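Local coordinates for 4-hydroxybenzoyl-CoA thioesterase (Staphylococcus aureus, PDB 6FDG), which probably hydrolyses acyl-CoA thioesters, acting as a DHNA-CoA thioesterase in the vitamin K2 pathway, at residues 35-40 and 76-81; 81-86 and 128-133. All blocks are in the same frame, centred on the assembly; numbering follows the deposited sequence.

Contact 1 (35-40 and 76-81); sequences LDYISK and VKTWVE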
loop_
_atom_site.group_PDB
_atom_site.type_symbol
_atom_site.label_atom_id
_atom_site.label_comp_id
_atom_site.label_asym_id
_atom_site.label_seq_id
_atom_site.Cartn_x
_atom_site.Cartn_y
_atom_site.Cartn_z
ATOM N N LEU A 35 -11.066 -8.246 -12.163
ATOM C CA LEU A 35 -12.194 -8.752 -11.377
ATOM C C LEU A 35 -13.490 -8.173 -11.979
ATOM O O LEU A 35 -14.546 -8.899 -11.869
ATOM C CB LEU A 35 -11.986 -8.433 -9.906
ATOM C CG LEU A 35 -10.911 -9.271 -9.207
ATOM C CD1 LEU A 35 -10.606 -8.708 -7.801
ATOM C CD2 LEU A 35 -11.315 -10.742 -9.044
ATOM N N ASP A 36 -13.472 -6.964 -12.529
ATOM C CA ASP A 36 -14.668 -6.401 -13.164
ATOM C C ASP A 36 -14.926 -7.191 -14.423
ATOM O O ASP A 36 -16.111 -7.481 -14.768
ATOM C CB ASP A 36 -14.398 -4.912 -13.500
ATOM C CG ASP A 36 -15.615 -4.167 -14.020
ATOM O OD1 ASP A 36 -16.719 -4.350 -13.459
ATOM O OD2 ASP A 36 -15.399 -3.422 -15.006
ATOM N N TYR A 37 -13.938 -7.572 -15.241
ATOM C CA TYR A 37 -14.091 -8.415 -16.440
ATOM C C TYR A 37 -14.802 -9.692 -16.013
ATOM O O TYR A 37 -15.783 -10.142 -16.640
ATOM C CB TYR A 37 -12.749 -8.676 -17.117
ATOM C CG TYR A 37 -12.793 -9.596 -18.259
ATOM C CD1 TYR A 37 -12.766 -10.986 -18.089
ATOM C CD2 TYR A 37 -12.845 -9.119 -19.587
ATOM C CE1 TYR A 37 -12.791 -11.863 -19.145
ATOM C CE2 TYR A 37 -12.857 -9.974 -20.677
ATOM C CZ TYR A 37 -12.849 -11.340 -20.477
ATOM O OH TYR A 37 -12.866 -12.211 -21.599
ATOM N N ILE A 38 -14.290 -10.380 -15.003
ATOM C CA ILE A 38 -14.853 -11.651 -14.610
ATOM C C ILE A 38 -16.307 -11.433 -14.186
ATOM O O ILE A 38 -17.157 -12.350 -14.531
ATOM C CB ILE A 38 -13.939 -12.200 -13.453
ATOM C CG1 ILE A 38 -12.565 -12.581 -13.970
ATOM C CG2 ILE A 38 -14.676 -13.355 -12.687
ATOM C CD1 ILE A 38 -11.576 -12.924 -12.862
ATOM N N SER A 39 -16.588 -10.461 -13.402
ATOM C CA SER A 39 -17.992 -10.236 -13.035
ATOM C C SER A 39 -18.890 -10.033 -14.240
ATOM O O SER A 39 -19.999 -10.570 -14.433
ATOM C CB SER A 39 -18.047 -9.093 -12.067
ATOM O OG SER A 39 -19.287 -8.792 -11.495
ATOM N N LYS A 40 -18.461 -9.200 -15.150
ATOM C CA LYS A 40 -19.255 -8.914 -16.370
ATOM C C LYS A 40 -19.424 -10.103 -17.193
ATOM O O LYS A 40 -20.491 -10.243 -17.917
ATOM C CB LYS A 40 -18.625 -7.710 -17.093
ATOM C CG LYS A 40 -18.855 -6.420 -16.382
ATOM C CD LYS A 40 -18.033 -5.218 -16.839
ATOM C CE LYS A 40 -18.507 -3.959 -16.324
ATOM N NZ LYS A 40 -17.611 -2.843 -16.693
ATOM N N VAL A 76 -10.005 1.567 -17.797
ATOM C CA VAL A 76 -9.152 0.395 -18.010
ATOM C C VAL A 76 -9.853 -0.583 -18.929
ATOM O O VAL A 76 -10.950 -1.004 -18.561
ATOM C CB VAL A 76 -8.701 -0.297 -16.714
ATOM C CG1 VAL A 76 -7.713 -1.366 -17.095
ATOM C CG2 VAL A 76 -8.159 0.699 -15.726
ATOM N N LYS A 77 -9.307 -0.888 -20.059
ATOM C CA LYS A 77 -9.817 -1.855 -21.045
ATOM C C LYS A 77 -9.093 -3.159 -20.743
ATOM O O LYS A 77 -7.857 -3.185 -20.752
ATOM C CB LYS A 77 -9.578 -1.374 -22.473
ATOM C CG LYS A 77 -10.048 -2.346 -23.540
ATOM C CD LYS A 77 -9.816 -1.704 -24.927
ATOM C CE LYS A 77 -10.387 -2.553 -26.028
ATOM N NZ LYS A 77 -10.121 -1.889 -27.366
ATOM N N THR A 78 -9.826 -4.260 -20.544
ATOM C CA THR A 78 -9.325 -5.598 -20.208
ATOM C C THR A 78 -9.785 -6.625 -21.148
ATOM O O THR A 78 -11.007 -6.628 -21.430
ATOM C CB THR A 78 -9.766 -5.963 -18.805
ATOM O OG1 THR A 78 -9.392 -4.999 -17.861
ATOM C CG2 THR A 78 -9.143 -7.315 -18.371
ATOM N N TRP A 79 -8.940 -7.509 -21.562
ATOM C CA TRP A 79 -9.378 -8.679 -22.381
ATOM C C TRP A 79 -8.446 -9.836 -22.098
ATOM O O TRP A 79 -7.394 -9.701 -21.417
ATOM C CB TRP A 79 -9.364 -8.411 -23.905
ATOM C CG TRP A 79 -8.097 -8.135 -24.512
ATOM C CD1 TRP A 79 -7.337 -9.028 -25.232
ATOM C CD2 TRP A 79 -7.395 -6.886 -24.615
ATOM N NE1 TRP A 79 -6.204 -8.420 -25.721
ATOM C CE2 TRP A 79 -6.235 -7.113 -25.349
ATOM C CE3 TRP A 79 -7.631 -5.592 -24.091
ATOM C CZ2 TRP A 79 -5.328 -6.043 -25.690
ATOM C CZ3 TRP A 79 -6.717 -4.637 -24.357
ATOM C CH2 TRP A 79 -5.631 -4.872 -25.127
ATOM N N VAL A 80 -8.877 -11.049 -22.414
ATOM C CA VAL A 80 -8.089 -12.266 -22.249
ATOM C C VAL A 80 -7.358 -12.538 -23.546
ATOM O O VAL A 80 -7.964 -12.951 -24.573
ATOM C CB VAL A 80 -8.972 -13.419 -21.796
ATOM C CG1 VAL A 80 -8.074 -14.676 -21.741
ATOM C CG2 VAL A 80 -9.627 -13.113 -20.470
ATOM N N GLU A 81 -6.052 -12.312 -23.612
ATOM C CA GLU A 81 -5.249 -12.549 -24.809
ATOM C C GLU A 81 -5.105 -13.997 -25.065
ATOM O O GLU A 81 -5.080 -14.437 -26.229
ATOM C CB GLU A 81 -3.902 -11.871 -24.620
ATOM C CG GLU A 81 -2.977 -11.937 -25.828
ATOM C CD GLU A 81 -3.492 -11.284 -27.058
ATOM O OE1 GLU A 81 -4.386 -10.354 -27.036
ATOM O OE2 GLU A 81 -2.844 -11.573 -28.125
HETATM O O HOH W 1 -11.390 -11.473 -23.851
#

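Contact 2 (81-86 and 128-133); sequences EKYSRL and DWHEAY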
loop_
_atom_site.group_PDB
_atom_site.type_symbol
_atom_site.label_atom_id
_atom_site.label_comp_id
_atom_site.label_asym_id
_atom_site.label_seq_id
_atom_site.Cartn_x
_atom_site.Cartn_y
_atom_site.Cartn_z
ATOM N N GLU A 81 -6.052 -12.312 -23.612
ATOM C CA GLU A 81 -5.249 -12.549 -24.809
ATOM C C GLU A 81 -5.105 -13.997 -25.065
ATOM O O GLU A 81 -5.080 -14.437 -26.229
ATOM C CB GLU A 81 -3.902 -11.871 -24.620
ATOM C CG GLU A 81 -2.977 -11.937 -25.828
ATOM C CD GLU A 81 -3.492 -11.284 -27.058
ATOM O OE1 GLU A 81 -4.386 -10.354 -27.036
ATOM O OE2 GLU A 81 -2.844 -11.573 -28.125
ATOM N N LYS A 82 -4.930 -14.803 -24.010
ATOM C CA LYS A 82 -4.729 -16.249 -24.177
ATOM C C LYS A 82 -5.419 -16.978 -23.021
ATOM O O LYS A 82 -5.166 -16.660 -21.846
ATOM C CB LYS A 82 -3.255 -16.621 -24.147
ATOM C CG LYS A 82 -2.288 -15.825 -25.087
ATOM C CD LYS A 82 -0.813 -15.803 -24.656
ATOM C CE LYS A 82 0.041 -15.252 -25.806
ATOM N NZ LYS A 82 1.248 -16.122 -26.047
ATOM N N TYR A 83 -6.247 -17.975 -23.308
ATOM C CA TYR A 83 -6.844 -18.826 -22.318
ATOM C C TYR A 83 -6.439 -20.225 -22.513
ATOM O O TYR A 83 -6.521 -20.754 -23.673
ATOM C CB TYR A 83 -8.384 -18.718 -22.378
ATOM C CG TYR A 83 -9.026 -19.805 -21.582
ATOM C CD1 TYR A 83 -8.973 -19.769 -20.178
ATOM C CD2 TYR A 83 -9.684 -20.903 -22.139
ATOM C CE1 TYR A 83 -9.489 -20.781 -19.417
ATOM C CE2 TYR A 83 -10.209 -21.926 -21.360
ATOM C CZ TYR A 83 -10.095 -21.854 -20.009
ATOM O OH TYR A 83 -10.587 -22.811 -19.150
ATOM N N SER A 84 -6.022 -20.936 -21.490
ATOM C CA SER A 84 -5.911 -22.380 -21.477
ATOM C C SER A 84 -6.448 -22.807 -20.108
ATOM O O SER A 84 -6.651 -22.021 -19.181
ATOM C CB SER A 84 -4.540 -22.885 -21.652
ATOM O OG SER A 84 -3.752 -22.777 -20.488
ATOM N N ARG A 85 -6.741 -24.130 -20.003
ATOM C CA ARG A 85 -7.313 -24.604 -18.718
ATOM C C ARG A 85 -6.297 -24.494 -17.561
ATOM O O ARG A 85 -6.771 -24.520 -16.405
ATOM C CB ARG A 85 -7.613 -26.106 -18.875
ATOM C CG ARG A 85 -8.504 -26.528 -20.045
ATOM C CD ARG A 85 -8.197 -27.949 -20.594
ATOM N NE ARG A 85 -9.145 -28.510 -21.435
ATOM C CZ ARG A 85 -9.245 -28.316 -22.744
ATOM N NH1 ARG A 85 -8.420 -27.536 -23.423
ATOM N NH2 ARG A 85 -10.251 -28.883 -23.387
ATOM N N LEU A 86 -5.024 -24.292 -17.792
ATOM C CA LEU A 86 -4.067 -24.129 -16.774
ATOM C C LEU A 86 -3.641 -22.658 -16.502
ATOM O O LEU A 86 -3.137 -22.413 -15.379
ATOM C CB LEU A 86 -2.853 -24.946 -17.044
ATOM C CG LEU A 86 -3.084 -26.511 -16.822
ATOM C CD1 LEU A 86 -1.858 -27.246 -17.298
ATOM C CD2 LEU A 86 -3.372 -26.872 -15.425
ATOM N N ASP A 128 -18.308 -24.346 -15.814
ATOM C CA ASP A 128 -19.057 -23.221 -16.330
ATOM C C ASP A 128 -18.070 -22.074 -16.694
ATOM O O ASP A 128 -18.302 -21.376 -17.757
ATOM C CB ASP A 128 -20.030 -22.691 -15.299
ATOM C CG ASP A 128 -19.473 -22.607 -13.796
ATOM O OD1 ASP A 128 -18.544 -23.368 -13.295
ATOM O OD2 ASP A 128 -20.060 -21.752 -13.067
ATOM N N TRP A 129 -17.063 -21.799 -15.854
ATOM C CA TRP A 129 -16.055 -20.750 -16.224
ATOM C C TRP A 129 -15.327 -21.237 -17.428
ATOM O O TRP A 129 -15.094 -20.446 -18.400
ATOM C CB TRP A 129 -15.072 -20.555 -15.063
ATOM C CG TRP A 129 -15.535 -19.935 -13.859
ATOM C CD1 TRP A 129 -16.546 -20.326 -13.017
ATOM C CD2 TRP A 129 -14.898 -18.813 -13.175
ATOM N NE1 TRP A 129 -16.569 -19.546 -11.889
ATOM C CE2 TRP A 129 -15.548 -18.659 -11.933
ATOM C CE3 TRP A 129 -13.834 -17.986 -13.504
ATOM C CZ2 TRP A 129 -15.219 -17.678 -11.054
ATOM C CZ3 TRP A 129 -13.496 -16.992 -12.518
ATOM C CH2 TRP A 129 -14.220 -16.892 -11.373
ATOM N N HIS A 130 -14.844 -22.466 -17.549
ATOM C CA HIS A 130 -14.211 -22.977 -18.726
ATOM C C HIS A 130 -14.993 -22.837 -20.012
ATOM O O HIS A 130 -14.453 -22.473 -21.056
ATOM C CB HIS A 130 -13.790 -24.494 -18.525
ATOM C CG HIS A 130 -13.275 -25.110 -19.734
ATOM N ND1 HIS A 130 -12.083 -24.841 -20.265
ATOM C CD2 HIS A 130 -13.862 -26.043 -20.563
ATOM C CE1 HIS A 130 -11.873 -25.589 -21.349
ATOM N NE2 HIS A 130 -12.964 -26.323 -21.545
ATOM N N GLU A 131 -16.295 -23.123 -19.896
ATOM C CA GLU A 131 -17.096 -23.055 -21.161
ATOM C C GLU A 131 -17.081 -21.586 -21.595
ATOM O O GLU A 131 -16.963 -21.405 -22.809
ATOM C CB GLU A 131 -18.506 -23.562 -20.853
ATOM C CG GLU A 131 -19.594 -23.241 -21.913
ATOM C CD GLU A 131 -21.011 -23.650 -21.440
ATOM O OE1 GLU A 131 -21.452 -23.266 -20.326
ATOM O OE2 GLU A 131 -21.697 -24.383 -22.184
ATOM N N ALA A 132 -17.271 -20.657 -20.661
ATOM C CA ALA A 132 -17.340 -19.201 -21.013
ATOM C C ALA A 132 -16.004 -18.687 -21.569
ATOM O O ALA A 132 -15.963 -18.090 -22.667
ATOM C CB ALA A 132 -17.812 -18.412 -19.898
ATOM N N TYR A 133 -14.893 -19.113 -20.897
ATOM C CA TYR A 133 -13.598 -18.668 -21.412
ATOM C C TYR A 133 -13.225 -19.227 -22.739
ATOM O O TYR A 133 -12.561 -18.635 -23.563
ATOM C CB TYR A 133 -12.468 -18.931 -20.308
ATOM C CG TYR A 133 -12.375 -17.845 -19.245
ATOM C CD1 TYR A 133 -13.331 -17.602 -18.341
ATOM C CD2 TYR A 133 -11.265 -17.044 -19.213
ATOM C CE1 TYR A 133 -13.240 -16.602 -17.379
ATOM C CE2 TYR A 133 -11.130 -16.041 -18.234
ATOM C CZ TYR A 133 -12.112 -15.789 -17.416
ATOM O OH TYR A 133 -12.040 -14.777 -16.435
#

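Contact 1 (35-40 and 76-81)
The aromatic ring of Y37 lies along the strand 76-80 and meets it at three successive residues. Nearest the helix, Y37 CD2 sits 3.6 Å from the carbonyl oxygen T78 O, while Y37 CB rests against the methyl T78 CG2. Farther out, Y37 CE2 passes W79 CA. At the phenol end the methyl V80 CG2 packs 3.7 Å from Y37 CE1 and 3.5 Å from Y37 OH, the valine crossing the tyrosine at about a right angle. No direct hydrogen bond joins the two segments. Instead one water bridges them: it lies 2.8 Å from Y37 OH and accepts the backbone N-H of V80, with V80 N 2.9 Å away, so a buried phenol and a strand amide share a partner. Y37 reaches this far because its CG stands anti to the backbone N (chi1 175°), which carries the ring off the helix toward V80.

Next to Y37 on the helix, D36 OD2 takes a salt bridge from K40 NZ one turn on, at 2.8 Å, and a hydrogen bond from T6 OG1 of strand 2-9. On T78's other flanks stand S4 and Y92, from the two neighbouring strands, whereas Y133 and V136 of helix 127-141 touch the Y37 side chain. The axis of 35-40 crosses that of 76-80 at -63°, and helix 26-41 packs against the curved antiparallel sheet as the long central helix of the hotdog fold.

Contact 2 (81-86 and 128-133)
Y83 OH and H130 ND1 share the shortest polar bond between these segments, 2.8 Å, and either could be the donor. Each partner lies near the plane of the other's ring, so the bond joins the edges of the two rings; the two ring planes are turned 48° apart and neither covers the other. A trans first torsion in H130 carries the imidazole out from the helix toward Y83 and R85.

The face of Y83 is used as well. Y133 CB stands 3.5 Å from the centroid of the Y83 ring and only 7° off its normal, a CH-pi contact centred on the face, and Y133 CD2 adds a touch 3.7 Å from Y83 CD1. The Y133 ring then leads away into the interior, where its hydroxyl bonds to Y90 OH. On the outer side, R85 CG packs 3.7 Å from H130 CE1, and H130 CE1 also lies over one face of the R85 guanidinium, whose plane is tilted 45° to the imidazole. A charged histidine would probably be disfavoured by the arginine this close, although D123, which lies against H130 and forms a weak, long ion pair with R85 NE, may temper that.

Q137 OE1, one turn beyond Y133, accepts the backbone N-H of Y83. The aromatic cluster of Y83, H130 and Y133 thus fastens the C-terminal helix 127-141 to the end of strand 73-83, just past the corner in the hotdog sheet.

The two contacts follow one another along strand 73-83, sharing E81, with centres about 13 Å apart. Contact 1 is central, about 4 Å from the centre of the chain; contact 2 lies about 14 Å out, where the strand runs into a loop. At E81 the chain turns a corner, and a classic beta bulge places E81 and K82 both opposite V89. Helices 26-41 and 127-141 also touch each other, I38 CG2 packing 3.8 Å from W129 CH2. The second helix reaches the strand of contact 1 where Y133 CE2 lies 4.0 Å from V80 CG2. Packing thus continues from buried contact 1 to partly buried contact 2, with helix 127-141 set on both helix 26-41 and the strand's end.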